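Local coordinates for type III secretion system effector protein ExoU (Pseudomonas fluorescens, PDB 4QMK) that probably acts as a type III-secreted, patatin-like phospholipase that is directed to the host plasma membrane by a domain binding phosphatidylinositol 4,5-bisphosphate, at residues A[225-230]-A[241-246]; A[258-263]-A[271-276]. All coordinates share one frame; numbering follows the deposited sequence.

Interaction 1. Residues A[225-230]-A[241-246]; sequences ATFRDL and KQLNIT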
loop_
_atom_site.group_PDB
_atom_site.type_symbol
_atom_site.label_atom_id
_atom_site.label_comp_id
_atom_site.label_asym_id
_atom_site.label_seq_id
_atom_site.Cartn_x
_atom_site.Cartn_y
_atom_site.Cartn_z
ATOM N N ALA A 225 -6.781 -5.994 13.822
ATOM C CA ALA A 225 -7.578 -4.948 13.186
ATOM C C ALA A 225 -6.697 -3.792 12.673
ATOM O O ALA A 225 -5.698 -3.418 13.312
ATOM C CB ALA A 225 -8.601 -4.403 14.160
ATOM N N THR A 226 -7.064 -3.264 11.511
ATOM C CA THR A 226 -6.411 -2.091 10.966
ATOM C C THR A 226 -7.350 -0.922 11.082
ATOM O O THR A 226 -8.522 -1.085 11.415
ATOM C CB THR A 226 -6.058 -2.246 9.496
ATOM O OG1 THR A 226 -7.240 -2.585 8.750
ATOM C CG2 THR A 226 -4.993 -3.309 9.312
ATOM N N PHE A 227 -6.835 0.262 10.787
ATOM C CA PHE A 227 -7.624 1.471 10.801
ATOM C C PHE A 227 -8.730 1.406 9.765
ATOM O O PHE A 227 -9.810 1.892 10.007
ATOM C CB PHE A 227 -6.736 2.703 10.511
ATOM C CG PHE A 227 -5.736 3.009 11.598
ATOM C CD1 PHE A 227 -6.071 3.770 12.651
ATOM C CD2 PHE A 227 -4.482 2.525 11.540
ATOM C CE1 PHE A 227 -5.172 4.043 13.666
ATOM C CE2 PHE A 227 -3.558 2.797 12.556
ATOM C CZ PHE A 227 -3.904 3.563 13.601
ATOM N N ARG A 228 -8.461 0.789 8.620
ATOM C CA ARG A 228 -9.467 0.681 7.572
ATOM C C ARG A 228 -10.594 -0.222 8.004
ATOM O O ARG A 228 -11.723 -0.004 7.590
ATOM C CB ARG A 228 -8.920 0.167 6.214
ATOM C CG ARG A 228 -9.874 0.495 5.042
ATOM C CD ARG A 228 -9.701 -0.373 3.787
ATOM N NE ARG A 228 -8.395 -0.242 3.118
ATOM C CZ ARG A 228 -8.021 0.798 2.354
ATOM N NH1 ARG A 228 -8.819 1.851 2.184
ATOM N NH2 ARG A 228 -6.820 0.806 1.786
ATOM N N ASP A 229 -10.294 -1.268 8.773
ATOM C CA ASP A 229 -11.336 -2.154 9.235
ATOM C C ASP A 229 -12.267 -1.392 10.099
ATOM O O ASP A 229 -13.482 -1.536 9.990
ATOM C CB ASP A 229 -10.776 -3.309 10.072
ATOM C CG ASP A 229 -10.033 -4.306 9.257
ATOM O OD1 ASP A 229 -10.355 -4.442 8.047
ATOM O OD2 ASP A 229 -9.105 -4.945 9.809
ATOM N N LEU A 230 -11.692 -0.635 11.025
ATOM C CA LEU A 230 -12.485 0.152 11.942
ATOM C C LEU A 230 -13.423 1.097 11.196
ATOM O O LEU A 230 -14.609 1.077 11.432
ATOM C CB LEU A 230 -11.576 0.896 12.932
ATOM C CG LEU A 230 -10.969 0.041 14.061
ATOM C CD1 LEU A 230 -10.206 0.908 15.042
ATOM C CD2 LEU A 230 -12.030 -0.697 14.825
ATOM N N LYS A 241 -15.773 2.346 16.474
ATOM C CA LYS A 241 -15.492 3.717 16.120
ATOM C C LYS A 241 -14.295 3.880 15.213
ATOM O O LYS A 241 -13.371 3.104 15.256
ATOM C CB LYS A 241 -15.157 4.452 17.389
ATOM C CG LYS A 241 -16.335 4.848 18.237
ATOM C CD LYS A 241 -16.928 3.768 19.096
ATOM C CE LYS A 241 -18.089 4.293 19.943
ATOM N NZ LYS A 241 -19.268 4.770 19.161
ATOM N N GLN A 242 -14.254 4.927 14.430
ATOM C CA GLN A 242 -13.013 5.170 13.691
ATOM C C GLN A 242 -11.972 5.569 14.701
ATOM O O GLN A 242 -12.315 6.004 15.812
ATOM C CB GLN A 242 -13.169 6.259 12.673
ATOM C CG GLN A 242 -14.241 5.972 11.664
ATOM C CD GLN A 242 -14.462 7.149 10.783
ATOM O OE1 GLN A 242 -13.521 7.785 10.323
ATOM N NE2 GLN A 242 -15.696 7.486 10.585
ATOM N N LEU A 243 -10.710 5.442 14.328
ATOM C CA LEU A 243 -9.641 5.683 15.291
ATOM C C LEU A 243 -8.542 6.522 14.707
ATOM O O LEU A 243 -8.149 6.292 13.560
ATOM C CB LEU A 243 -9.064 4.351 15.741
ATOM C CG LEU A 243 -7.816 4.361 16.645
ATOM C CD1 LEU A 243 -8.147 4.959 17.996
ATOM C CD2 LEU A 243 -7.318 2.951 16.827
ATOM N N ASN A 244 -8.068 7.490 15.501
ATOM C CA ASN A 244 -6.858 8.241 15.227
ATOM C C ASN A 244 -5.915 8.019 16.351
ATOM O O ASN A 244 -6.226 8.304 17.493
ATOM C CB ASN A 244 -7.104 9.730 15.272
ATOM C CG ASN A 244 -7.743 10.212 14.073
ATOM O OD1 ASN A 244 -7.114 10.361 13.065
ATOM N ND2 ASN A 244 -9.009 10.424 14.150
ATOM N N ILE A 245 -4.719 7.610 16.028
ATOM C CA ILE A 245 -3.685 7.531 16.983
ATOM C C ILE A 245 -2.652 8.603 16.604
ATOM O O ILE A 245 -2.228 8.719 15.447
ATOM C CB ILE A 245 -3.101 6.145 17.003
ATOM C CG1 ILE A 245 -4.137 5.245 17.584
ATOM C CG2 ILE A 245 -1.824 6.116 17.849
ATOM C CD1 ILE A 245 -3.618 3.866 17.956
ATOM N N THR A 246 -2.250 9.378 17.588
ATOM C CA THR A 246 -1.403 10.530 17.354
ATOM C C THR A 246 -0.276 10.637 18.322
ATOM O O THR A 246 -0.317 10.075 19.393
ATOM C CB THR A 246 -2.275 11.780 17.493
ATOM O OG1 THR A 246 -3.280 11.723 16.472
ATOM C CG2 THR A 246 -1.482 13.026 17.293
HETATM O O HOH W 1 -10.418 4.129 11.447
#

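Interaction 2. Residues A[258-263]-A[271-276]; sequences VVFNAN and GRAALI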
loop_
_atom_site.group_PDB
_atom_site.type_symbol
_atom_site.label_atom_id
_atom_site.label_comp_id
_atom_site.label_asym_id
_atom_site.label_seq_id
_atom_site.Cartn_x
_atom_site.Cartn_y
_atom_site.Cartn_z
ATOM N N VAL A 258 3.185 12.767 14.540
ATOM C CA VAL A 258 2.991 11.499 13.890
ATOM C C VAL A 258 1.489 11.217 13.932
ATOM O O VAL A 258 0.848 11.453 14.950
ATOM C CB VAL A 258 3.758 10.432 14.625
ATOM C CG1 VAL A 258 3.588 9.085 13.978
ATOM C CG2 VAL A 258 5.206 10.815 14.678
ATOM N N VAL A 259 0.912 10.750 12.837
ATOM C CA VAL A 259 -0.553 10.493 12.790
ATOM C C VAL A 259 -0.907 9.210 12.039
ATOM O O VAL A 259 -0.572 9.039 10.863
ATOM C CB VAL A 259 -1.281 11.673 12.094
ATOM C CG1 VAL A 259 -2.782 11.429 12.008
ATOM C CG2 VAL A 259 -0.963 12.982 12.803
ATOM N N PHE A 260 -1.545 8.303 12.735
ATOM C CA PHE A 260 -2.018 7.085 12.136
ATOM C C PHE A 260 -3.536 7.166 12.105
ATOM O O PHE A 260 -4.138 7.539 13.089
ATOM C CB PHE A 260 -1.633 5.910 13.000
ATOM C CG PHE A 260 -0.150 5.719 13.181
ATOM C CD1 PHE A 260 0.604 5.118 12.193
ATOM C CD2 PHE A 260 0.441 6.057 14.330
ATOM C CE1 PHE A 260 1.966 4.957 12.332
ATOM C CE2 PHE A 260 1.802 5.893 14.507
ATOM C CZ PHE A 260 2.565 5.349 13.499
ATOM N N ASN A 261 -4.143 6.812 10.995
ATOM C CA ASN A 261 -5.599 6.758 10.843
ATOM C C ASN A 261 -5.987 6.130 9.477
ATOM O O ASN A 261 -5.110 5.738 8.691
ATOM C CB ASN A 261 -6.203 8.146 10.982
ATOM C CG ASN A 261 -5.731 9.135 9.888
ATOM O OD1 ASN A 261 -5.305 8.754 8.777
ATOM N ND2 ASN A 261 -5.792 10.404 10.220
ATOM N N ALA A 262 -7.273 6.061 9.169
ATOM C CA ALA A 262 -7.697 5.359 7.947
ATOM C C ALA A 262 -7.257 6.048 6.666
ATOM O O ALA A 262 -7.083 5.397 5.631
ATOM C CB ALA A 262 -9.185 5.146 7.935
ATOM N N ASN A 263 -7.060 7.352 6.730
ATOM C CA ASN A 263 -6.662 8.091 5.548
ATOM C C ASN A 263 -5.159 7.996 5.203
ATOM O O ASN A 263 -4.804 7.795 4.037
ATOM C CB ASN A 263 -7.166 9.531 5.658
ATOM C CG ASN A 263 -8.693 9.626 5.508
ATOM O OD1 ASN A 263 -9.398 8.602 5.391
ATOM N ND2 ASN A 263 -9.211 10.851 5.521
ATOM N N GLY A 271 -2.524 -1.962 16.923
ATOM C CA GLY A 271 -1.702 -2.264 18.096
ATOM C C GLY A 271 -0.314 -1.718 17.926
ATOM O O GLY A 271 0.223 -1.030 18.806
ATOM N N ARG A 272 0.237 -1.994 16.763
ATOM C CA ARG A 272 1.560 -1.526 16.398
ATOM C C ARG A 272 1.567 0.020 16.407
ATOM O O ARG A 272 2.514 0.628 16.927
ATOM C CB ARG A 272 1.938 -2.151 15.043
ATOM C CG ARG A 272 3.289 -1.800 14.422
ATOM C CD ARG A 272 4.455 -1.785 15.394
ATOM N NE ARG A 272 4.774 -3.101 15.918
ATOM C CZ ARG A 272 5.632 -3.961 15.381
ATOM N NH1 ARG A 272 6.294 -3.693 14.270
ATOM N NH2 ARG A 272 5.814 -5.114 15.985
ATOM N N ALA A 273 0.497 0.647 15.885
ATOM C CA ALA A 273 0.378 2.098 15.844
ATOM C C ALA A 273 0.437 2.689 17.221
ATOM O O ALA A 273 1.031 3.762 17.424
ATOM C CB ALA A 273 -0.947 2.501 15.233
ATOM N N ALA A 274 -0.263 2.027 18.142
ATOM C CA ALA A 274 -0.361 2.469 19.524
ATOM C C ALA A 274 0.956 2.297 20.261
ATOM O O ALA A 274 1.298 3.098 21.129
ATOM C CB ALA A 274 -1.444 1.674 20.246
ATOM N N LEU A 275 1.685 1.236 19.944
ATOM C CA LEU A 275 2.960 1.022 20.561
ATOM C C LEU A 275 3.901 2.151 20.148
ATOM O O LEU A 275 4.639 2.696 20.983
ATOM C CB LEU A 275 3.536 -0.319 20.119
ATOM C CG LEU A 275 4.986 -0.624 20.523
ATOM C CD1 LEU A 275 5.069 -0.948 22.013
ATOM C CD2 LEU A 275 5.460 -1.827 19.718
ATOM N N ILE A 276 3.894 2.455 18.842
ATOM C CA ILE A 276 4.779 3.469 18.260
ATOM C C ILE A 276 4.438 4.785 18.920
ATOM O O ILE A 276 5.306 5.550 19.372
ATOM C CB ILE A 276 4.504 3.689 16.756
ATOM C CG1 ILE A 276 4.508 2.375 15.974
ATOM C CG2 ILE A 276 5.471 4.732 16.175
ATOM C CD1 ILE A 276 5.764 2.044 15.270
#

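Interaction 1. Residues A[225-230]-A[241-246]
Phe227 and Leu230, one turn apart on helix 227-236, close on Leu243 of strand 242-251, so that a helix is seated on the mixed sheet of the patatin-like alpha/beta fold. The main bump is Leu243, whose side chain rises into the notch between the two helix residues. With its CG anti to the backbone N (chi1 173°), it sends the CD2 branch toward both: CD2 lies 4.0 Å from Phe227 CE1, while Leu230 CD1 rests 3.7 Å from Leu243 CB. Leu230 in turn fills the dip in the strand surface beside Leu243, and its CB sits 3.7 Å from Lys241 O, with the rest of the isobutyl group arched over the same carbonyl. Lys241 points its own chain the other way, where NZ is bonded to Val97 O.

The phenyl ring of Phe227 does not lie flat on the strand. It presents an edge, with CD1 3.4 Å from Leu243 O and CE1 4.2 Å from Ile245 CG1, and so occupies the step between these two residues. Ala110 and Ala114 of helix 107-114 pack against Leu243 as well. Burial of all five touching residues marks this as interior packing.

At the start of the helix Thr226 and Asp229 form a capping box: Thr226 N donates to Asp229 OD2, from above the carboxylate plane, and Asp229 N returns a weak bond to Thr226 OG1. Asp229 OD2 also makes a salt bridge with Arg218, which ties the cap to helix 210-221. A water links the two backbones, donating to Phe227 O at 2.7 Å and accepting from Leu243 N at 3.2 Å.

Interaction 2. Residues A[258-263]-A[271-276]
Asn261 OD1 takes two backbone N-H groups of the turn after Asn261: one from Leu264, and a weak, bent one from Asn263, whose N lies 3.0 Å from Asn261 OD1 with an angle of 121°. The carboxamide thus reaches forward, to N-H groups two and three residues on, and Asn261 O is held as well, by the hydroxyl of Thr265. The residue just before, Phe260, carries the contact with helix 270-278.

The Phe260 ring is met in two ways by residues one turn apart. Ala273 presses its methyl over one face, with CB 4.2 Å from the ring centroid and 23° off the normal, a CH-pi contact. That methyl is offset toward the rim and comes to 3.9 Å from Phe260 CG, near the root of the ring. Ile276 instead stands at the far edge, where its CG2 branch lies 4.0 Å from Phe260 CZ, and the two side chains run roughly perpendicular. Ile276 CG2 lies anti to the backbone N, which brings this branch to the ring. Ala273 O lies near the same CD2/CE2 side that the methyl touches, 3.7 Å from Phe260 CE2.

With only a methyl at Ala273, the helix backbone lies close to the ring, as its carbonyl contact attests. Within this turn Leu275 N bonds to Gly271 O at 2.9 Å, the regular helical pattern. Phe227 of helix 227-236 and Met268 of the intervening loop also touch Phe260, while Leu170 of helix 166-173 lies against Ile276. An aromatic residue on an outer strand here packs under the helix that follows it in the chain, near the outer edge of the mixed sheet in the patatin-like alpha/beta fold.

Interaction 1 and interaction 2 come in series along the chain, and their centres are 8 Å apart. Their strands, 242-251 and 254-260, follow one another and pair antiparallel at one margin of the mixed sheet, with Ile245 O 2.8 Å from Phe260 N in a probable hydrogen bond. Asn244 and Asn261 probably add a side-chain bond. Helices 227-236 and 270-278 meet too: Phe227 touches Ala273, which makes the packing of the two contacts continuous. Ile245 lies near a GxSxG pattern resembling a nucleophile elbow, so this packed margin adjoins what may be the catalytic region of the phospholipase domain.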